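Local coordinates for protein MIPZ (Caulobacter crescentus, PDB 2XJ9) that positions the bacterial division plane as a P-loop ATPase, inhibiting division through a cellular gradient formed by localised dimerization and binding to the nucleoid, at residues Asp201-Leu206 with Phe212-Gly217; Val138-Asp141 with Thr145-Pro148; Phe230-Ala235 with Pro239-Val244. The protein carries 1 engineered substitution. One frame throughout, in Å; residues are numbered along the deposited sequence.

Contact 1 of 3, residues Asp201-Leu206 with Phe212-Gly217; sequences DRLNAL and FRIGPG
The ring of Phe212 is the main bump. It pushes from the strand side against the helix, at the hollow between Leu203 and Leu206, which lie three residues apart, nearly one helical turn, on the same flank. Leu206 offers its branch point. CG lies 4.0 Å from both CE1 and CZ of Phe212, and the two side chains cross obliquely. Leu203 meets the ring in two ways. Its carbonyl oxygen O sits 3.9 Å from Phe212 CE2, and its methyl CD1 lies 4.5 Å from Phe212 CZ. The Leu203 oxygen and the Leu206 CG both come in at a slant to the ring. The first torsion of Phe212 sets CG between its own backbone N and carbonyl carbon (chi1 57°). This swings the ring toward the helix although the CB bond runs alongside it.

Helix 194-210 and strand 213-215 belong to a beta-alpha-beta crossover. It leads from strand 180-186 to strand 213-215, its parallel neighbour at the end of the main sheet. This is the usual build of a P-loop ATPase sheet. The second partner of the helix is Ile214, two residues beyond Phe212, whose CB bond, unlike that of Phe212, points toward the helix. Its end methyl CD1 reaches Leu203 CB at 4.3 Å and lies 4.1 Å from the O of Leu203. The side chain of Asn204 starts away from the strand, but its end turns back so that OD1 comes against the same methyl. Asn204 and Ile214 cross at about a right angle. Arg213, between Phe212 and Ile214, makes a salt bridge with Asp180. Phe212 also meets Trp181 edge-to-face and touches Val183 of the neighbouring strand. Leu203 and Leu206 in turn carry Phe140 of helix 137-140.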
loop_
_atom_site.group_PDB
_atom_site.type_symbol
_atom_site.label_atom_id
_atom_site.label_comp_id
_atom_site.label_asym_id
_atom_site.label_seq_id
_atom_site.Cartn_x
_atom_site.Cartn_y
_atom_site.Cartn_z
ATOM N N ASP A 201 -19.953 6.435 -8.833
ATOM C CA ASP A 201 -21.229 6.703 -8.182
ATOM C C ASP A 201 -21.084 6.718 -6.663
ATOM O O ASP A 201 -21.462 7.696 -6.019
ATOM C CB ASP A 201 -22.286 5.670 -8.579
ATOM C CG ASP A 201 -22.539 5.638 -10.080
ATOM O OD1 ASP A 201 -22.742 4.522 -10.623
ATOM O OD2 ASP A 201 -22.540 6.722 -10.716
ATOM N N ARG A 202 -20.561 5.637 -6.083
ATOM C CA ARG A 202 -20.445 5.553 -4.630
ATOM C C ARG A 202 -19.554 6.693 -4.147
ATOM O O ARG A 202 -19.769 7.273 -3.083
ATOM C CB ARG A 202 -19.828 4.221 -4.193
ATOM C CG ARG A 202 -20.324 2.984 -4.906
ATOM C CD ARG A 202 -21.805 2.694 -4.650
ATOM N NE ARG A 202 -22.534 2.740 -5.913
ATOM C CZ ARG A 202 -22.746 1.687 -6.698
ATOM N NH1 ARG A 202 -22.307 0.494 -6.323
ATOM N NH2 ARG A 202 -23.404 1.824 -7.851
ATOM N N LEU A 203 -18.536 7.000 -4.941
ATOM C CA LEU A 203 -17.585 8.025 -4.579
ATOM C C LEU A 203 -18.304 9.349 -4.341
ATOM O O LEU A 203 -17.972 10.095 -3.421
ATOM C CB LEU A 203 -16.552 8.183 -5.683
ATOM C CG LEU A 203 -15.141 8.381 -5.158
ATOM C CD1 LEU A 203 -15.051 7.869 -3.736
ATOM C CD2 LEU A 203 -14.181 7.639 -6.061
ATOM N N ASN A 204 -19.290 9.641 -5.177
ATOM C CA ASN A 204 -20.055 10.871 -5.031
ATOM C C ASN A 204 -21.007 10.812 -3.847
ATOM O O ASN A 204 -21.097 11.759 -3.067
ATOM C CB ASN A 204 -20.819 11.199 -6.317
ATOM C CG ASN A 204 -19.893 11.521 -7.474
ATOM O OD1 ASN A 204 -18.855 12.154 -7.286
ATOM N ND2 ASN A 204 -20.258 11.080 -8.674
ATOM N N ALA A 205 -21.715 9.696 -3.713
ATOM C CA ALA A 205 -22.704 9.551 -2.651
ATOM C C ALA A 205 -22.025 9.784 -1.325
ATOM O O ALA A 205 -22.542 10.508 -0.472
ATOM C CB ALA A 205 -23.325 8.171 -2.686
ATOM N N LEU A 206 -20.851 9.170 -1.179
ATOM C CA LEU A 206 -20.053 9.260 0.035
ATOM C C LEU A 206 -19.599 10.681 0.315
ATOM O O LEU A 206 -19.574 11.107 1.462
ATOM C CB LEU A 206 -18.838 8.350 -0.075
ATOM C CG LEU A 206 -18.022 8.192 1.204
ATOM C CD1 LEU A 206 -18.922 7.753 2.311
ATOM C CD2 LEU A 206 -16.914 7.163 0.991
ATOM N N PHE A 212 -16.097 15.461 1.647
ATOM C CA PHE A 212 -14.926 15.749 0.846
ATOM C C PHE A 212 -15.361 16.089 -0.575
ATOM O O PHE A 212 -16.532 15.919 -0.936
ATOM C CB PHE A 212 -13.915 14.601 0.877
ATOM C CG PHE A 212 -14.462 13.297 0.422
ATOM C CD1 PHE A 212 -14.781 12.313 1.335
ATOM C CD2 PHE A 212 -14.644 13.045 -0.934
ATOM C CE1 PHE A 212 -15.288 11.098 0.909
ATOM C CE2 PHE A 212 -15.147 11.830 -1.370
ATOM C CZ PHE A 212 -15.470 10.854 -0.447
ATOM N N ARG A 213 -14.420 16.596 -1.357
ATOM C CA ARG A 213 -14.661 16.867 -2.747
ATOM C C ARG A 213 -13.633 16.138 -3.598
ATOM O O ARG A 213 -12.459 16.060 -3.257
ATOM C CB ARG A 213 -14.609 18.362 -3.005
ATOM C CG ARG A 213 -13.424 19.048 -2.394
ATOM C CD ARG A 213 -13.300 20.480 -2.870
ATOM N NE ARG A 213 -12.008 21.033 -2.491
ATOM C CZ ARG A 213 -11.014 21.254 -3.345
ATOM N NH1 ARG A 213 -11.175 20.992 -4.629
ATOM N NH2 ARG A 213 -9.864 21.753 -2.921
ATOM N N ILE A 214 -14.087 15.598 -4.712
ATOM C CA ILE A 214 -13.225 14.797 -5.549
ATOM C C ILE A 214 -12.300 15.657 -6.407
ATOM O O ILE A 214 -12.719 16.644 -7.008
ATOM C CB ILE A 214 -14.050 13.853 -6.433
ATOM C CG1 ILE A 214 -14.951 12.990 -5.557
ATOM C CG2 ILE A 214 -13.140 13.002 -7.289
ATOM C CD1 ILE A 214 -16.133 12.443 -6.280
ATOM N N GLY A 215 -11.028 15.285 -6.437
ATOM C CA GLY A 215 -10.065 15.952 -7.286
ATOM C C GLY A 215 -9.724 15.099 -8.500
ATOM O O GLY A 215 -10.124 13.922 -8.598
ATOM N N PRO A 216 -8.952 15.684 -9.427
ATOM C CA PRO A 216 -8.525 15.052 -10.678
ATOM C C PRO A 216 -7.500 13.944 -10.446
ATOM O O PRO A 216 -6.551 14.121 -9.667
ATOM C CB PRO A 216 -7.860 16.200 -11.448
ATOM C CG PRO A 216 -7.844 17.403 -10.500
ATOM C CD PRO A 216 -8.192 16.909 -9.143
ATOM N N GLY A 217 -7.682 12.813 -11.128
ATOM C CA GLY A 217 -6.791 11.677 -10.958
ATOM C C GLY A 217 -5.401 11.837 -11.559
ATOM O O GLY A 217 -5.190 12.649 -12.460
#

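Contact 2 of 3, residues Val138-Asp141 with Thr145-Pro148; sequences VDFD and TVDP. With AGS (phosphothiophosphoric acid-adenylate ester), chain F.
The Phe140 ring meets Val146 at its edge. The methyl CG2 of Val146 lies near the ring plane, 3.3 Å from CE1 and 3.8 Å from CD1 of Phe140, and the two side chains cross at about a right angle. The ring is put there by a first torsion that sets CG opposite the backbone N (chi1 -178°). Helix 194-210 supplies the rest of the surroundings. Arg202 approaches from one side of the ring plane and Leu206 from the other, while Leu203 comes in close to the plane. Met133 of strand 128-134 also touches Phe140.

The carboxylate of Asp141 and Thr145 lie side by side and point the same way. Asp141 OD2 is 4.0 Å from Thr145 OG1, a contact and no hydrogen bond. The main partner of this carboxylate is Arg50 of the second subunit, which makes a salt bridge to OD2. The O of Asp141 is bonded to Ser157 OG.

The other end of the short helix faces the nucleotide analogue AGS. Asp139 OD1 accepts a hydrogen bond from its ribose hydroxyl O3' at 2.7 Å. Asp139 OD2 is held by the backbone N of Asn134, which fixes the turn of the carboxylate. Val138 packs against the ribose and the alpha-phosphate, with CG1 3.4 Å from AGS O2A and CG2 3.6 Å from AGS O2'.

The same AGS is bonded by Lys18, Ser19 and Thr20 of the second subunit and by Lys13 and Ser136 of this one. The nucleotide is thus gripped from both chains, as in the sandwich dimers of deviant Walker A ATPases. The salt bridge of Asp141 adds a further charged link across the same interface, probably tying dimerization to nucleotide binding.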
loop_
_atom_site.group_PDB
_atom_site.type_symbol
_atom_site.label_atom_id
_atom_site.label_comp_id
_atom_site.label_asym_id
_atom_site.label_seq_id
_atom_site.Cartn_x
_atom_site.Cartn_y
_atom_site.Cartn_z
ATOM N N VAL A 138 -11.523 -2.292 -3.177
ATOM C CA VAL A 138 -10.663 -2.686 -2.081
ATOM C C VAL A 138 -10.194 -1.449 -1.335
ATOM O O VAL A 138 -10.230 -1.415 -0.112
ATOM C CB VAL A 138 -9.459 -3.493 -2.603
ATOM C CG1 VAL A 138 -8.547 -3.914 -1.463
ATOM C CG2 VAL A 138 -9.948 -4.697 -3.370
ATOM N N ASP A 139 -9.765 -0.428 -2.073
ATOM C CA ASP A 139 -9.400 0.851 -1.446
ATOM C C ASP A 139 -10.630 1.514 -0.858
ATOM O O ASP A 139 -10.616 1.931 0.276
ATOM C CB ASP A 139 -8.737 1.808 -2.441
ATOM C CG ASP A 139 -7.311 1.399 -2.802
ATOM O OD1 ASP A 139 -6.996 0.203 -2.859
ATOM O OD2 ASP A 139 -6.487 2.288 -3.047
ATOM N N PHE A 140 -11.696 1.579 -1.641
ATOM C CA PHE A 140 -12.895 2.272 -1.237
ATOM C C PHE A 140 -13.434 1.823 0.113
ATOM O O PHE A 140 -14.157 2.564 0.772
ATOM C CB PHE A 140 -13.978 2.095 -2.278
ATOM C CG PHE A 140 -15.238 2.838 -1.956
ATOM C CD1 PHE A 140 -16.307 2.202 -1.360
ATOM C CD2 PHE A 140 -15.355 4.176 -2.249
ATOM C CE1 PHE A 140 -17.467 2.889 -1.079
ATOM C CE2 PHE A 140 -16.514 4.860 -1.964
ATOM C CZ PHE A 140 -17.562 4.224 -1.377
ATOM N N ASP A 141 -13.091 0.610 0.527
ATOM C CA ASP A 141 -13.678 0.041 1.740
ATOM C C ASP A 141 -13.155 0.681 3.027
ATOM O O ASP A 141 -13.700 0.457 4.104
ATOM C CB ASP A 141 -13.420 -1.459 1.786
ATOM C CG ASP A 141 -14.204 -2.140 2.879
ATOM O OD1 ASP A 141 -13.579 -2.862 3.692
ATOM O OD2 ASP A 141 -15.441 -1.952 2.922
ATOM N N THR A 145 -18.530 1.765 3.662
ATOM C CA THR A 145 -18.978 0.396 3.543
ATOM C C THR A 145 -20.134 0.250 2.565
ATOM O O THR A 145 -21.178 0.888 2.719
ATOM C CB THR A 145 -19.386 -0.154 4.891
ATOM O OG1 THR A 145 -18.243 -0.785 5.491
ATOM C CG2 THR A 145 -20.530 -1.167 4.722
ATOM N N VAL A 146 -19.926 -0.600 1.557
ATOM C CA VAL A 146 -20.936 -0.911 0.544
ATOM C C VAL A 146 -21.573 -2.295 0.784
ATOM O O VAL A 146 -20.902 -3.243 1.233
ATOM C CB VAL A 146 -20.322 -0.862 -0.873
ATOM C CG1 VAL A 146 -21.375 -1.136 -1.924
ATOM C CG2 VAL A 146 -19.673 0.485 -1.107
ATOM N N ASP A 147 -22.869 -2.392 0.484
ATOM C CA ASP A 147 -23.639 -3.639 0.583
ATOM C C ASP A 147 -23.368 -4.641 -0.593
ATOM O O ASP A 147 -23.332 -4.233 -1.762
ATOM C CB ASP A 147 -25.114 -3.255 0.621
ATOM C CG ASP A 147 -25.951 -4.225 1.397
ATOM O OD1 ASP A 147 -26.203 -3.944 2.591
ATOM O OD2 ASP A 147 -26.370 -5.244 0.807
ATOM N N PRO A 148 -23.207 -5.957 -0.295
ATOM C CA PRO A 148 -22.856 -6.937 -1.346
ATOM C C PRO A 148 -23.891 -7.037 -2.475
ATOM O O PRO A 148 -25.074 -7.282 -2.211
ATOM C CB PRO A 148 -22.787 -8.275 -0.588
ATOM C CG PRO A 148 -22.696 -7.911 0.869
ATOM C CD PRO A 148 -23.424 -6.607 1.013
HETATM P PG AGS F . -2.213 -3.252 2.351
HETATM S S1G AGS F . -2.667 -4.561 2.947
HETATM O O2G AGS F . -0.811 -2.756 2.719
HETATM O O3G AGS F . -3.257 -2.168 2.435
HETATM P PB AGS F . -2.099 -4.995 0.010
HETATM O O1B AGS F . -0.643 -5.350 -0.067
HETATM O O2B AGS F . -3.136 -5.830 0.696
HETATM O O3B AGS F . -2.141 -3.543 0.750
HETATM P PA AGS F . -3.926 -5.035 -2.128
HETATM O O1A AGS F . -3.833 -6.520 -2.312
HETATM O O2A AGS F . -5.153 -4.458 -1.479
HETATM O O3A AGS F . -2.527 -4.592 -1.473
HETATM O "O5'" AGS F . -3.784 -4.325 -3.556
HETATM C "C5'" AGS F . -3.567 -2.929 -3.694
HETATM C "C4'" AGS F . -4.574 -2.384 -4.720
HETATM O "O4'" AGS F . -4.266 -2.912 -5.992
HETATM C "C3'" AGS F . -6.026 -2.769 -4.481
HETATM O "O3'" AGS F . -6.910 -1.688 -4.829
HETATM C "C2'" AGS F . -6.313 -3.917 -5.413
HETATM O "O2'" AGS F . -7.622 -3.631 -5.840
HETATM C "C1'" AGS F . -5.352 -3.679 -6.541
HETATM N N9 AGS F . -4.608 -4.777 -7.235
HETATM C C8 AGS F . -3.600 -5.474 -6.687
HETATM N N7 AGS F . -3.070 -6.315 -7.594
HETATM C C5 AGS F . -3.716 -6.154 -8.767
HETATM C C6 AGS F . -3.618 -6.754 -10.127
HETATM N N6 AGS F . -2.695 -7.710 -10.416
HETATM N N1 AGS F . -4.484 -6.297 -11.060
HETATM C C2 AGS F . -5.401 -5.334 -10.768
HETATM N N3 AGS F . -5.541 -4.748 -9.564
HETATM C C4 AGS F . -4.729 -5.118 -8.535
#

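Contact 3 of 3, residues Phe230-Ala235 with Pro239-Val244; sequences FGLTIA and PQVRPV
Phe230 turns one ring face to Pro243. The proline CB stands over that face, displaced toward the rim, and is 4.1 Å from Phe230 CE1. The two side chains slide past each other in opposite directions. The phenyl ring also meets Trp58 of helix 47-62, with planes at about 60°, and Pro148 of the second subunit packs on it.

Gly231 has positive backbone angles, and the chain turns there. Its O is bonded to Arg55 NH1. Leu232 then reaches across the loop. CG lies beside the backbone N (chi1 -52°) and the chain runs extended beyond it, which carries CD1 across to residues 239-244. That one methyl serves two partners. It meets Pro243 CG, the outer corner of the ring, end-on at 3.5 Å, and Val241 CG1 at 4.0 Å on a slant. Trp58 touches Leu232 as well.

Thr233 leaves the contact; its N is bonded to Asp236 OD1. Thr233, Ile234 and Ala235 pack on helix 18-30, the helix that follows the nucleotide-binding loop. A short 3-10 turn begins at Ile234.

Every contact between the two segments is apolar. They form a closed, irregular loop between strand 213-215 and helix 249-263, laid against helices 18-30 and 47-62 of the P-loop ATPase fold.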
loop_
_atom_site.group_PDB
_atom_site.type_symbol
_atom_site.label_atom_id
_atom_site.label_comp_id
_atom_site.label_asym_id
_atom_site.label_seq_id
_atom_site.Cartn_x
_atom_site.Cartn_y
_atom_site.Cartn_z
ATOM N N PHE A 230 16.936 8.568 -7.607
ATOM C CA PHE A 230 17.744 9.775 -7.743
ATOM C C PHE A 230 17.194 10.896 -6.886
ATOM O O PHE A 230 17.857 11.904 -6.665
ATOM C CB PHE A 230 17.741 10.252 -9.182
ATOM C CG PHE A 230 18.104 9.191 -10.170
ATOM C CD1 PHE A 230 17.214 8.819 -11.158
ATOM C CD2 PHE A 230 19.332 8.562 -10.107
ATOM C CE1 PHE A 230 17.548 7.853 -12.066
ATOM C CE2 PHE A 230 19.666 7.593 -11.016
ATOM C CZ PHE A 230 18.775 7.240 -11.994
ATOM N N GLY A 231 15.974 10.712 -6.407
ATOM C CA GLY A 231 15.301 11.758 -5.677
ATOM C C GLY A 231 15.044 12.909 -6.616
ATOM O O GLY A 231 15.413 14.010 -6.323
ATOM N N LEU A 232 14.429 12.632 -7.758
ATOM C CA LEU A 232 14.029 13.660 -8.700
ATOM C C LEU A 232 12.572 13.419 -9.112
ATOM O O LEU A 232 12.015 12.347 -8.850
ATOM C CB LEU A 232 14.919 13.612 -9.939
ATOM C CG LEU A 232 16.454 13.635 -9.868
ATOM C CD1 LEU A 232 17.061 13.344 -11.244
ATOM C CD2 LEU A 232 16.960 14.957 -9.349
ATOM N N THR A 233 11.956 14.409 -9.761
ATOM C CA THR A 233 10.604 14.255 -10.308
ATOM C C THR A 233 10.524 14.908 -11.693
ATOM O O THR A 233 11.518 15.459 -12.164
ATOM C CB THR A 233 9.552 14.887 -9.378
ATOM O OG1 THR A 233 9.540 16.301 -9.569
ATOM C CG2 THR A 233 9.873 14.599 -7.930
ATOM N N ILE A 234 9.364 14.846 -12.348
ATOM C CA ILE A 234 9.208 15.494 -13.659
ATOM C C ILE A 234 9.524 16.985 -13.586
ATOM O O ILE A 234 10.048 17.576 -14.536
ATOM C CB ILE A 234 7.775 15.373 -14.253
ATOM C CG1 ILE A 234 6.855 14.602 -13.327
ATOM C CG2 ILE A 234 7.809 14.766 -15.627
ATOM C CD1 ILE A 234 6.355 15.431 -12.188
ATOM N N ALA A 235 9.171 17.594 -12.461
ATOM C CA ALA A 235 9.366 19.012 -12.274
ATOM C C ALA A 235 10.846 19.395 -12.329
ATOM O O ALA A 235 11.178 20.570 -12.382
ATOM C CB ALA A 235 8.755 19.435 -10.960
ATOM N N PRO A 239 16.623 20.478 -19.640
ATOM C CA PRO A 239 17.767 20.153 -20.493
ATOM C C PRO A 239 19.022 19.739 -19.717
ATOM O O PRO A 239 19.770 18.876 -20.196
ATOM C CB PRO A 239 18.039 21.478 -21.205
ATOM C CG PRO A 239 16.720 22.144 -21.292
ATOM C CD PRO A 239 15.923 21.690 -20.105
ATOM N N GLN A 240 19.259 20.354 -18.559
ATOM C CA GLN A 240 20.464 20.078 -17.768
ATOM C C GLN A 240 20.335 18.767 -16.998
ATOM O O GLN A 240 21.269 17.961 -16.935
ATOM C CB GLN A 240 20.745 21.216 -16.779
ATOM C CG GLN A 240 20.757 22.615 -17.396
ATOM C CD GLN A 240 19.442 23.362 -17.198
ATOM O OE1 GLN A 240 19.105 23.775 -16.080
ATOM N NE2 GLN A 240 18.692 23.537 -18.283
ATOM N N VAL A 241 19.162 18.575 -16.406
ATOM C CA VAL A 241 18.851 17.375 -15.645
ATOM C C VAL A 241 18.186 16.345 -16.549
ATOM O O VAL A 241 17.036 16.521 -16.967
ATOM C CB VAL A 241 17.888 17.700 -14.493
ATOM C CG1 VAL A 241 17.634 16.466 -13.649
ATOM C CG2 VAL A 241 18.438 18.837 -13.644
ATOM N N ARG A 242 18.909 15.271 -16.854
ATOM C CA ARG A 242 18.366 14.228 -17.715
ATOM C C ARG A 242 19.051 12.887 -17.494
ATOM O O ARG A 242 19.914 12.485 -18.273
ATOM C CB ARG A 242 18.453 14.637 -19.185
ATOM C CG ARG A 242 19.861 14.956 -19.655
ATOM C CD ARG A 242 19.874 15.184 -21.146
ATOM N NE ARG A 242 18.698 14.576 -21.766
ATOM C CZ ARG A 242 18.515 13.265 -21.910
ATOM N NH1 ARG A 242 17.410 12.805 -22.487
ATOM N NH2 ARG A 242 19.433 12.409 -21.477
ATOM N N PRO A 243 18.655 12.183 -16.426
ATOM C CA PRO A 243 19.181 10.851 -16.128
ATOM C C PRO A 243 18.373 9.810 -16.890
ATOM O O PRO A 243 18.703 8.622 -16.888
ATOM C CB PRO A 243 18.928 10.716 -14.620
ATOM C CG PRO A 243 17.938 11.856 -14.252
ATOM C CD PRO A 243 17.552 12.539 -15.519
ATOM N N VAL A 244 17.317 10.281 -17.547
ATOM C CA VAL A 244 16.363 9.407 -18.207
ATOM C C VAL A 244 15.785 9.978 -19.513
ATOM O O VAL A 244 15.296 11.105 -19.547
ATOM C CB VAL A 244 15.232 9.043 -17.248
ATOM C CG1 VAL A 244 13.885 9.025 -17.983
ATOM C CG2 VAL A 244 15.544 7.712 -16.554
#

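From the N terminus, contact 2 comes first. It closes the short turn from helix 137-140 to the loop after strand 144-145. Contact 1 follows and folds helix 194-210 back on strand 213-215. Contact 3 comes last and closes a loop before helix 249-263. The three are in series; none nests in or crosses another. Contacts 1 and 2 touch through Phe140, which joins the nucleotide-facing helix to the crossover helix. Contact 3 lies apart, its centre about 39 Å from that of contact 2 within the chain. Across the dimer, the loop of contact 2 in one subunit meets contact 3 of the other.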